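Local coordinates for lipase (Rhizopus chinensis, PDB 6A0W), which probably hydrolyses ester bonds of acylglycerols as a class 3 lipase of the alpha/beta-hydrolase type, with an N-terminal segment that regulates its affinity for substrate, at residues H228-V233 against I281-T286; N46-A51 against F288-G293; P17-T22 against W251-P256. All blocks are in the same frame, centred on the assembly; numbering follows the deposited sequence.

How the interactions relate
From the N terminus, the chain first lays down residues 17-22, which wait more than two hundred residues for 251-256 to close interaction 3. Helix 38-53 follows, and its 46-51 turns are met near the C terminus by 288-293 in interaction 2. Interaction 1, joining 228-233 to 281-286, falls wholly within that second loop, whereas interaction 3 crosses both others. Together they tie the N-terminal segment to strand 248-252, the loop after strand 223-228 to the loop before strand 286-287, and the C-terminal strands to helix 38-53. Local bonds couple them: Leu285 with Glu292, Lys229 with Trp251, Arg230 with Pro17. A sulfate bridges interactions 1 and 2.

Interaction 1 of 3, residues H228-V233 against I281-T286; sequences HKRDIV and IADHLT. With SO4 (sulfate ion), chain C.
His284 turns the edge of its ring to Asp231: ND1 donates to OD2 over 2.9 Å in a nearly straight bond (169°) that lies in the ring plane and meets the carboxylate on its syn side. With CG anti to the backbone N (chi1 -173°), the imidazole is carried across to the acid, the two planes 59° apart. Val233 CG2 sits over the middle of the imidazole, 3.3 Å from the His284 ring centroid, a CH-pi contact of a branched methyl with the face. The acid is steadied in turn: Asp231 OD1 accepts from Val233 N, above the carboxylate plane, in an Asx turn, and OD2 is shared with Tyr287 OH. Behind it, a type II' turn runs from His228 to Asp231, and Asp283 braces it by taking Arg230 N at 3.0 Å on the anti side of OD2, well out of the carboxylate plane. His228 ND1 donates to a lone pair of Asp283 O at 2.8 Å, and NE2 to sulfate O2 at 2.7 Å. Beyond this, His284 NE2 is hydrogen-bonded to Ser172 OG. Ser172, His284 and Asp231 thus have the charge-relay geometry of an alpha/beta-hydrolase lipase and are probably its catalytic triad.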
loop_
_atom_site.group_PDB
_atom_site.type_symbol
_atom_site.label_atom_id
_atom_site.label_comp_id
_atom_site.label_asym_id
_atom_site.label_seq_id
_atom_site.Cartn_x
_atom_site.Cartn_y
_atom_site.Cartn_z
ATOM N N HIS A 228 7.650 -0.462 -7.783
ATOM C CA HIS A 228 7.830 -0.286 -9.233
ATOM C C HIS A 228 9.124 0.418 -9.550
ATOM O O HIS A 228 9.325 1.634 -9.291
ATOM C CB HIS A 228 6.680 0.471 -9.869
ATOM C CG HIS A 228 6.847 0.688 -11.349
ATOM N ND1 HIS A 228 7.012 1.941 -11.902
ATOM C CD2 HIS A 228 6.808 -0.184 -12.393
ATOM C CE1 HIS A 228 7.020 1.836 -13.222
ATOM N NE2 HIS A 228 6.947 0.556 -13.545
ATOM N N LYS A 229 10.031 -0.398 -10.079
ATOM C CA LYS A 229 11.343 0.056 -10.498
ATOM C C LYS A 229 11.980 1.027 -9.517
ATOM O O LYS A 229 12.374 0.613 -8.421
ATOM C CB LYS A 229 11.236 0.645 -11.903
ATOM C CG LYS A 229 10.774 -0.355 -12.946
ATOM C CD LYS A 229 10.701 0.225 -14.347
ATOM C CE LYS A 229 9.904 -0.702 -15.222
ATOM N NZ LYS A 229 9.841 -0.230 -16.611
ATOM N N ARG A 230 12.134 2.295 -9.918
ATOM C CA ARG A 230 12.891 3.273 -9.140
ATOM C C ARG A 230 11.991 4.212 -8.295
ATOM O O ARG A 230 12.447 5.262 -7.843
ATOM C CB ARG A 230 13.739 4.163 -10.071
ATOM C CG ARG A 230 14.818 3.443 -10.856
ATOM C CD ARG A 230 15.486 4.370 -11.870
ATOM N NE ARG A 230 16.442 3.670 -12.730
ATOM C CZ ARG A 230 17.672 3.332 -12.347
ATOM N NH1 ARG A 230 18.088 3.568 -11.115
ATOM N NH2 ARG A 230 18.484 2.723 -13.198
ATOM N N ASP A 231 10.734 3.842 -8.102
ATOM C CA ASP A 231 9.773 4.643 -7.300
ATOM C C ASP A 231 10.400 5.110 -6.012
ATOM O O ASP A 231 10.887 4.303 -5.208
ATOM C CB ASP A 231 8.517 3.782 -7.051
ATOM C CG ASP A 231 7.468 4.471 -6.205
ATOM O OD1 ASP A 231 7.676 5.655 -5.882
ATOM O OD2 ASP A 231 6.402 3.836 -5.953
ATOM N N ILE A 232 10.463 6.430 -5.831
ATOM C CA ILE A 232 11.041 7.002 -4.605
ATOM C C ILE A 232 10.284 6.663 -3.323
ATOM O O ILE A 232 10.860 6.614 -2.233
ATOM C CB ILE A 232 11.182 8.519 -4.714
ATOM C CG1 ILE A 232 12.052 9.060 -3.600
ATOM C CG2 ILE A 232 9.839 9.230 -4.789
ATOM C CD1 ILE A 232 12.454 10.486 -3.858
ATOM N N VAL A 233 8.984 6.469 -3.428
ATOM C CA VAL A 233 8.170 6.576 -2.221
ATOM C C VAL A 233 8.477 5.477 -1.168
ATOM O O VAL A 233 8.392 5.722 0.061
ATOM C CB VAL A 233 6.645 6.673 -2.539
ATOM C CG1 VAL A 233 5.860 6.785 -1.234
ATOM C CG2 VAL A 233 6.345 7.927 -3.351
ATOM N N ILE A 281 9.872 10.158 -8.787
ATOM C CA ILE A 281 8.445 10.215 -8.470
ATOM C C ILE A 281 7.682 9.689 -9.664
ATOM O O ILE A 281 6.611 9.084 -9.527
ATOM C CB ILE A 281 8.006 11.652 -8.026
ATOM C CG1 ILE A 281 6.573 11.648 -7.533
ATOM C CG2 ILE A 281 8.129 12.648 -9.150
ATOM C CD1 ILE A 281 6.523 11.175 -6.094
ATOM N N ALA A 282 8.253 9.818 -10.851
ATOM C CA ALA A 282 7.522 9.365 -12.047
ATOM C C ALA A 282 7.243 7.862 -11.920
ATOM O O ALA A 282 6.207 7.382 -12.351
ATOM C CB ALA A 282 8.339 9.628 -13.329
ATOM N N ASP A 283 8.207 7.097 -11.403
ATOM C CA ASP A 283 8.004 5.653 -11.277
ATOM C C ASP A 283 6.897 5.271 -10.273
ATOM O O ASP A 283 6.459 4.124 -10.288
ATOM C CB ASP A 283 9.333 4.933 -10.964
ATOM C CG ASP A 283 10.131 4.597 -12.239
ATOM O OD1 ASP A 283 9.569 4.717 -13.337
ATOM O OD2 ASP A 283 11.236 4.063 -12.146
ATOM N N HIS A 284 6.445 6.218 -9.431
ATOM C CA HIS A 284 5.361 5.966 -8.450
ATOM C C HIS A 284 4.011 5.792 -9.118
ATOM O O HIS A 284 3.073 5.221 -8.519
ATOM C CB HIS A 284 5.309 7.135 -7.471
ATOM C CG HIS A 284 4.382 6.958 -6.306
ATOM N ND1 HIS A 284 4.520 5.938 -5.390
ATOM C CD2 HIS A 284 3.464 7.811 -5.771
ATOM C CE1 HIS A 284 3.742 6.176 -4.344
ATOM N NE2 HIS A 284 3.074 7.298 -4.556
ATOM N N LEU A 285 3.918 6.240 -10.380
ATOM C CA LEU A 285 2.627 6.501 -11.023
ATOM C C LEU A 285 2.057 5.393 -11.869
ATOM O O LEU A 285 0.899 5.486 -12.301
ATOM C CB LEU A 285 2.671 7.807 -11.827
ATOM C CG LEU A 285 3.159 9.058 -11.075
ATOM C CD1 LEU A 285 3.039 10.297 -11.971
ATOM C CD2 LEU A 285 2.408 9.281 -9.756
ATOM N N THR A 286 2.836 4.327 -12.067
ATOM C CA THR A 286 2.410 3.194 -12.885
ATOM C C THR A 286 2.904 1.892 -12.258
ATOM O O THR A 286 4.067 1.787 -11.872
ATOM C CB THR A 286 2.995 3.310 -14.323
ATOM O OG1 THR A 286 2.824 4.653 -14.787
ATOM C CG2 THR A 286 2.247 2.373 -15.283
HETATM S S SO4 C . 5.109 -1.411 -15.482
HETATM O O1 SO4 C . 4.100 -0.357 -15.548
HETATM O O2 SO4 C . 6.416 -0.817 -15.831
HETATM O O3 SO4 C . 4.770 -2.483 -16.434
HETATM O O4 SO4 C . 5.126 -1.965 -14.106
#

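Interaction 2 of 3, residues N46-A51 against F288-G293; sequences NYAGVA and FGINEG. With SO4 (sulfate ion), chain C.
Ala48 and Gly49 offer a small-residue patch of helix 38-53 to Phe288 and Ile290, and the apolar part of the contact is made there. Ala48 CB lies 4.0 Å from Phe288 CD2, at the edge of the ring and near its plane, so the phenyl abuts the methyl rather than stacking on it. Ile290 sends CD1 end-on at the helix, 3.7 Å from Gly49 N. Its chi2 of 158° stretches the chain to that point, and the methyl packs directly on the bare backbone of the glycine. Gln69 and Tyr73 of helix 68-73 touch Ile290 as well.

The polar part belongs to Glu292. Its chain is folded at chi2 (-84°), which carries the carboxyl group back to the helix and sets OE2 2.8 Å from Ala48 O. The carboxyl OE1 comes 3.9 Å from Ala51 C, while His171 also touches the glutamate.

Binding of the anion forms a third group. Phe288 and Gly289 both have positive phi, as in a type I' turn between strands 286-287 and 290-291, a conformation that Gly289 adopts readily and Phe288 less so. Their amides point to the sulfate: Gly289 N donates to O1 at 2.8 Å and Phe288 N to O4 at 3.0 Å, with His228 NE2 a further donor to the ion, which probably came from the crystallisation liquor.

Two oxygens as close as Ala48 O and Glu292 OE2 would repel each other if both bore only lone pairs. The acid therefore probably holds a proton, its pKa raised, and as a neutral group in a buried setting would let the segment after strand 290-291 meet helix 38-53 without that repulsion.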
loop_
_atom_site.group_PDB
_atom_site.type_symbol
_atom_site.label_atom_id
_atom_site.label_comp_id
_atom_site.label_asym_id
_atom_site.label_seq_id
_atom_site.Cartn_x
_atom_site.Cartn_y
_atom_site.Cartn_z
ATOM N N ASN A 46 -3.886 -7.540 -9.686
ATOM C CA ASN A 46 -5.335 -7.381 -9.505
ATOM C C ASN A 46 -5.664 -6.428 -8.310
ATOM O O ASN A 46 -6.474 -5.502 -8.427
ATOM C CB ASN A 46 -5.996 -8.752 -9.397
ATOM C CG ASN A 46 -6.222 -9.419 -10.783
ATOM O OD1 ASN A 46 -7.307 -9.915 -11.054
ATOM N ND2 ASN A 46 -5.225 -9.361 -11.689
ATOM N N TYR A 47 -4.915 -6.577 -7.227
ATOM C CA TYR A 47 -5.028 -5.713 -6.061
ATOM C C TYR A 47 -4.405 -4.327 -6.254
ATOM O O TYR A 47 -4.887 -3.352 -5.658
ATOM C CB TYR A 47 -4.454 -6.446 -4.833
ATOM C CG TYR A 47 -5.194 -7.751 -4.520
ATOM C CD1 TYR A 47 -6.575 -7.845 -4.709
ATOM C CD2 TYR A 47 -4.534 -8.856 -4.016
ATOM C CE1 TYR A 47 -7.262 -9.010 -4.432
ATOM C CE2 TYR A 47 -5.215 -10.024 -3.713
ATOM C CZ TYR A 47 -6.580 -10.067 -3.869
ATOM O OH TYR A 47 -7.253 -11.229 -3.682
ATOM N N ALA A 48 -3.402 -4.213 -7.129
ATOM C CA ALA A 48 -2.939 -2.916 -7.596
ATOM C C ALA A 48 -4.010 -2.172 -8.372
ATOM O O ALA A 48 -4.153 -0.940 -8.284
ATOM C CB ALA A 48 -1.678 -3.038 -8.434
ATOM N N GLY A 49 -4.769 -2.922 -9.144
ATOM C CA GLY A 49 -5.851 -2.333 -9.886
ATOM C C GLY A 49 -6.909 -1.813 -8.964
ATOM O O GLY A 49 -7.454 -0.733 -9.215
ATOM N N VAL A 50 -7.275 -2.602 -7.949
ATOM C CA VAL A 50 -8.274 -2.128 -6.983
ATOM C C VAL A 50 -7.830 -0.850 -6.266
ATOM O O VAL A 50 -8.537 0.156 -6.183
ATOM C CB VAL A 50 -8.617 -3.226 -5.960
ATOM C CG1 VAL A 50 -9.660 -2.713 -4.957
ATOM C CG2 VAL A 50 -9.163 -4.454 -6.673
ATOM N N ALA A 51 -6.571 -0.816 -5.900
ATOM C CA ALA A 51 -6.022 0.364 -5.312
ATOM C C ALA A 51 -6.110 1.575 -6.207
ATOM O O ALA A 51 -6.395 2.699 -5.729
ATOM C CB ALA A 51 -4.586 0.120 -4.921
ATOM N N PHE A 288 2.367 -2.228 -12.971
ATOM C CA PHE A 288 1.895 -3.284 -13.872
ATOM C C PHE A 288 1.124 -2.718 -15.051
ATOM O O PHE A 288 0.051 -3.208 -15.375
ATOM C CB PHE A 288 0.999 -4.286 -13.122
ATOM C CG PHE A 288 1.660 -4.943 -11.944
ATOM C CD1 PHE A 288 2.676 -5.876 -12.128
ATOM C CD2 PHE A 288 1.224 -4.677 -10.648
ATOM C CE1 PHE A 288 3.249 -6.536 -11.057
ATOM C CE2 PHE A 288 1.803 -5.335 -9.570
ATOM C CZ PHE A 288 2.798 -6.290 -9.772
ATOM N N GLY A 289 1.577 -1.581 -15.552
ATOM C CA GLY A 289 0.852 -0.817 -16.580
ATOM C C GLY A 289 -0.378 -0.074 -16.106
ATOM O O GLY A 289 -1.065 0.522 -16.909
ATOM N N ILE A 290 -0.743 -0.187 -14.832
ATOM C CA ILE A 290 -1.941 0.515 -14.299
ATOM C C ILE A 290 -1.561 1.886 -13.734
ATOM O O ILE A 290 -0.669 2.003 -12.896
ATOM C CB ILE A 290 -2.591 -0.279 -13.144
ATOM C CG1 ILE A 290 -3.035 -1.652 -13.637
ATOM C CG2 ILE A 290 -3.794 0.456 -12.551
ATOM C CD1 ILE A 290 -3.193 -2.667 -12.505
ATOM N N ASN A 291 -2.218 2.929 -14.221
ATOM C CA ASN A 291 -2.001 4.278 -13.721
ATOM C C ASN A 291 -2.531 4.403 -12.284
ATOM O O ASN A 291 -3.692 4.050 -11.999
ATOM C CB ASN A 291 -2.745 5.318 -14.551
ATOM C CG ASN A 291 -2.709 6.691 -13.881
ATOM O OD1 ASN A 291 -3.707 7.104 -13.288
ATOM N ND2 ASN A 291 -1.508 7.289 -13.780
ATOM N N GLU A 292 -1.632 4.815 -11.409
ATOM C CA GLU A 292 -1.921 5.010 -9.998
ATOM C C GLU A 292 -1.809 6.505 -9.687
ATOM O O GLU A 292 -0.703 7.063 -9.513
ATOM C CB GLU A 292 -0.942 4.224 -9.109
ATOM C CG GLU A 292 -0.871 2.737 -9.404
ATOM C CD GLU A 292 -1.965 1.935 -8.714
ATOM O OE1 GLU A 292 -2.781 2.534 -7.985
ATOM O OE2 GLU A 292 -2.026 0.690 -8.912
ATOM N N GLY A 293 -2.974 7.123 -9.504
ATOM C CA GLY A 293 -3.006 8.480 -9.030
ATOM C C GLY A 293 -3.965 9.341 -9.820
ATOM O O GLY A 293 -4.387 10.389 -9.324
HETATM S S SO4 C . 5.109 -1.411 -15.482
HETATM O O1 SO4 C . 4.100 -0.357 -15.548
HETATM O O2 SO4 C . 6.416 -0.817 -15.831
HETATM O O3 SO4 C . 4.770 -2.483 -16.434
HETATM O O4 SO4 C . 5.126 -1.965 -14.106
#

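Interaction 3 of 3, residues P17-T22 against W251-P256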
loop_
_atom_site.group_PDB
_atom_site.type_symbol
_atom_site.label_atom_id
_atom_site.label_comp_id
_atom_site.label_asym_id
_atom_site.label_seq_id
_atom_site.Cartn_x
_atom_site.Cartn_y
_atom_site.Cartn_z
ATOM N N PRO A 17 23.040 4.514 -13.629
ATOM C CA PRO A 17 23.364 3.095 -13.808
ATOM C C PRO A 17 22.097 2.296 -14.119
ATOM O O PRO A 17 21.091 2.445 -13.420
ATOM C CB PRO A 17 23.961 2.657 -12.450
ATOM C CG PRO A 17 24.106 3.881 -11.620
ATOM C CD PRO A 17 23.247 4.959 -12.234
ATOM N N PRO A 18 22.121 1.508 -15.209
ATOM C CA PRO A 18 21.034 0.571 -15.439
ATOM C C PRO A 18 20.696 -0.164 -14.153
ATOM O O PRO A 18 21.548 -0.318 -13.276
ATOM C CB PRO A 18 21.636 -0.399 -16.452
ATOM C CG PRO A 18 22.670 0.393 -17.174
ATOM C CD PRO A 18 23.265 1.256 -16.107
ATOM N N ILE A 19 19.473 -0.650 -14.039
ATOM C CA ILE A 19 19.130 -1.457 -12.854
ATOM C C ILE A 19 19.912 -2.763 -12.862
ATOM O O ILE A 19 19.779 -3.518 -13.806
ATOM C CB ILE A 19 17.630 -1.794 -12.839
ATOM C CG1 ILE A 19 16.800 -0.507 -12.670
ATOM C CG2 ILE A 19 17.301 -2.739 -11.702
ATOM C CD1 ILE A 19 15.307 -0.740 -12.863
ATOM N N PRO A 20 20.649 -3.078 -11.780
ATOM C CA PRO A 20 21.586 -4.207 -11.798
ATOM C C PRO A 20 20.889 -5.538 -11.716
ATOM O O PRO A 20 19.742 -5.591 -11.294
ATOM C CB PRO A 20 22.446 -3.994 -10.548
ATOM C CG PRO A 20 22.261 -2.547 -10.203
ATOM C CD PRO A 20 20.827 -2.272 -10.564
ATOM N N ALA A 21 21.516 -6.561 -12.301
ATOM C CA ALA A 21 20.872 -7.867 -12.513
ATOM C C ALA A 21 20.639 -8.446 -11.128
ATOM O O ALA A 21 21.419 -8.155 -10.228
ATOM C CB ALA A 21 21.802 -8.783 -13.312
ATOM N N THR A 22 19.623 -9.276 -10.923
ATOM C CA THR A 22 19.491 -9.882 -9.593
ATOM C C THR A 22 19.649 -11.354 -9.821
ATOM O O THR A 22 19.016 -11.865 -10.724
ATOM C CB THR A 22 18.178 -9.546 -8.789
ATOM O OG1 THR A 22 17.035 -9.381 -9.644
ATOM C CG2 THR A 22 18.359 -8.270 -7.897
ATOM N N TRP A 251 9.385 -6.611 -6.290
ATOM C CA TRP A 251 10.004 -5.488 -7.014
ATOM C C TRP A 251 9.871 -5.698 -8.522
ATOM O O TRP A 251 10.434 -6.652 -9.051
ATOM C CB TRP A 251 11.469 -5.377 -6.646
ATOM C CG TRP A 251 12.182 -4.237 -7.276
ATOM C CD1 TRP A 251 11.662 -3.040 -7.630
ATOM C CD2 TRP A 251 13.575 -4.172 -7.577
ATOM N NE1 TRP A 251 12.659 -2.197 -8.055
ATOM C CE2 TRP A 251 13.845 -2.877 -8.037
ATOM C CE3 TRP A 251 14.621 -5.077 -7.477
ATOM C CZ2 TRP A 251 15.103 -2.487 -8.460
ATOM C CZ3 TRP A 251 15.891 -4.663 -7.825
ATOM C CH2 TRP A 251 16.122 -3.377 -8.311
ATOM N N ILE A 252 9.077 -4.850 -9.174
ATOM C CA ILE A 252 8.895 -4.870 -10.613
ATOM C C ILE A 252 10.111 -4.231 -11.253
ATOM O O ILE A 252 10.351 -3.037 -11.118
ATOM C CB ILE A 252 7.701 -4.040 -11.062
ATOM C CG1 ILE A 252 6.403 -4.510 -10.416
ATOM C CG2 ILE A 252 7.554 -4.122 -12.559
ATOM C CD1 ILE A 252 5.240 -3.531 -10.621
ATOM N N LYS A 253 10.960 -5.066 -11.840
ATOM C CA LYS A 253 12.158 -4.580 -12.507
ATOM C C LYS A 253 11.842 -4.281 -13.966
ATOM O O LYS A 253 12.194 -3.226 -14.483
ATOM C CB LYS A 253 13.289 -5.590 -12.344
ATOM C CG LYS A 253 13.748 -5.738 -10.904
ATOM C CD LYS A 253 14.957 -6.660 -10.799
ATOM C CE LYS A 253 16.237 -6.064 -11.366
ATOM N NZ LYS A 253 17.368 -7.044 -11.410
ATOM N N GLU A 254 11.058 -5.138 -14.601
ATOM C CA GLU A 254 10.603 -4.870 -15.959
ATOM C C GLU A 254 9.484 -5.825 -16.253
ATOM O O GLU A 254 9.632 -7.038 -16.102
ATOM C CB GLU A 254 11.769 -5.116 -16.956
ATOM C CG GLU A 254 11.369 -4.911 -18.413
ATOM C CD GLU A 254 11.249 -3.442 -18.813
ATOM O OE1 GLU A 254 11.617 -2.546 -18.013
ATOM O OE2 GLU A 254 10.861 -3.184 -19.979
ATOM N N ASP A 255 8.331 -5.312 -16.639
ATOM C CA ASP A 255 7.267 -6.223 -17.033
ATOM C C ASP A 255 7.504 -6.806 -18.429
ATOM O O ASP A 255 8.214 -6.211 -19.220
ATOM C CB ASP A 255 5.925 -5.501 -17.000
ATOM C CG ASP A 255 5.296 -5.475 -15.585
ATOM O OD1 ASP A 255 5.282 -6.541 -14.891
ATOM O OD2 ASP A 255 4.754 -4.399 -15.244
ATOM N N PRO A 256 6.814 -7.888 -18.763
ATOM C CA PRO A 256 5.772 -8.474 -17.898
ATOM C C PRO A 256 6.260 -9.526 -16.884
ATOM O O PRO A 256 5.436 -10.014 -16.115
ATOM C CB PRO A 256 4.825 -9.161 -18.890
ATOM C CG PRO A 256 5.720 -9.486 -20.061
ATOM C CD PRO A 256 6.891 -8.543 -20.076
HETATM O O HOH W 1 18.195 -5.967 -14.059
#
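Lys253 NZ is gripped by three oxygens. It donates to Pro20 O at 2.8 Å, reaching that carbonyl at a C=O...N angle of 144° and slightly tilted from its plane, and to Thr22 OG1 at 2.9 Å, the two side chains meeting tip to tip. A water accepts the third bond, 3.0 Å from Lys253 NZ, and passes it on by donating to Ile19 O at 2.9 Å. A long, flexible lysine suits the task: its chain kinks at chi3 (70°) and is otherwise extended, bringing the ammonium alongside the extended, proline-containing segment 17-22. There Pro20, which has no N-H of its own to offer, still presents a carbonyl.

Apolar groups pack along the stem. Lys253 CG lies 3.6 Å above one face of the Trp251 indole, near its rim, while Ile19 CG2 reaches Lys253 CE at 3.5 Å and Trp251 CH2 at 3.6 Å, the Ile19 and Trp251 side chains running past each other in opposite directions. Thr22 CG2 approaches the ring's edge near its plane. The indole is anchored by Trp251 NE1, hydrogen-bonded to Lys229 O, and a classic beta bulge at Lys253 and Glu254, opposite Asp258, shapes the backbone here.

The ammonium's three bonds here go to uncharged oxygens: a carbonyl, a hydroxyl and a water. They join part of the N-terminal region to the corner at Lys253, consistent with the reported role of an N-terminal segment in regulating substrate affinity.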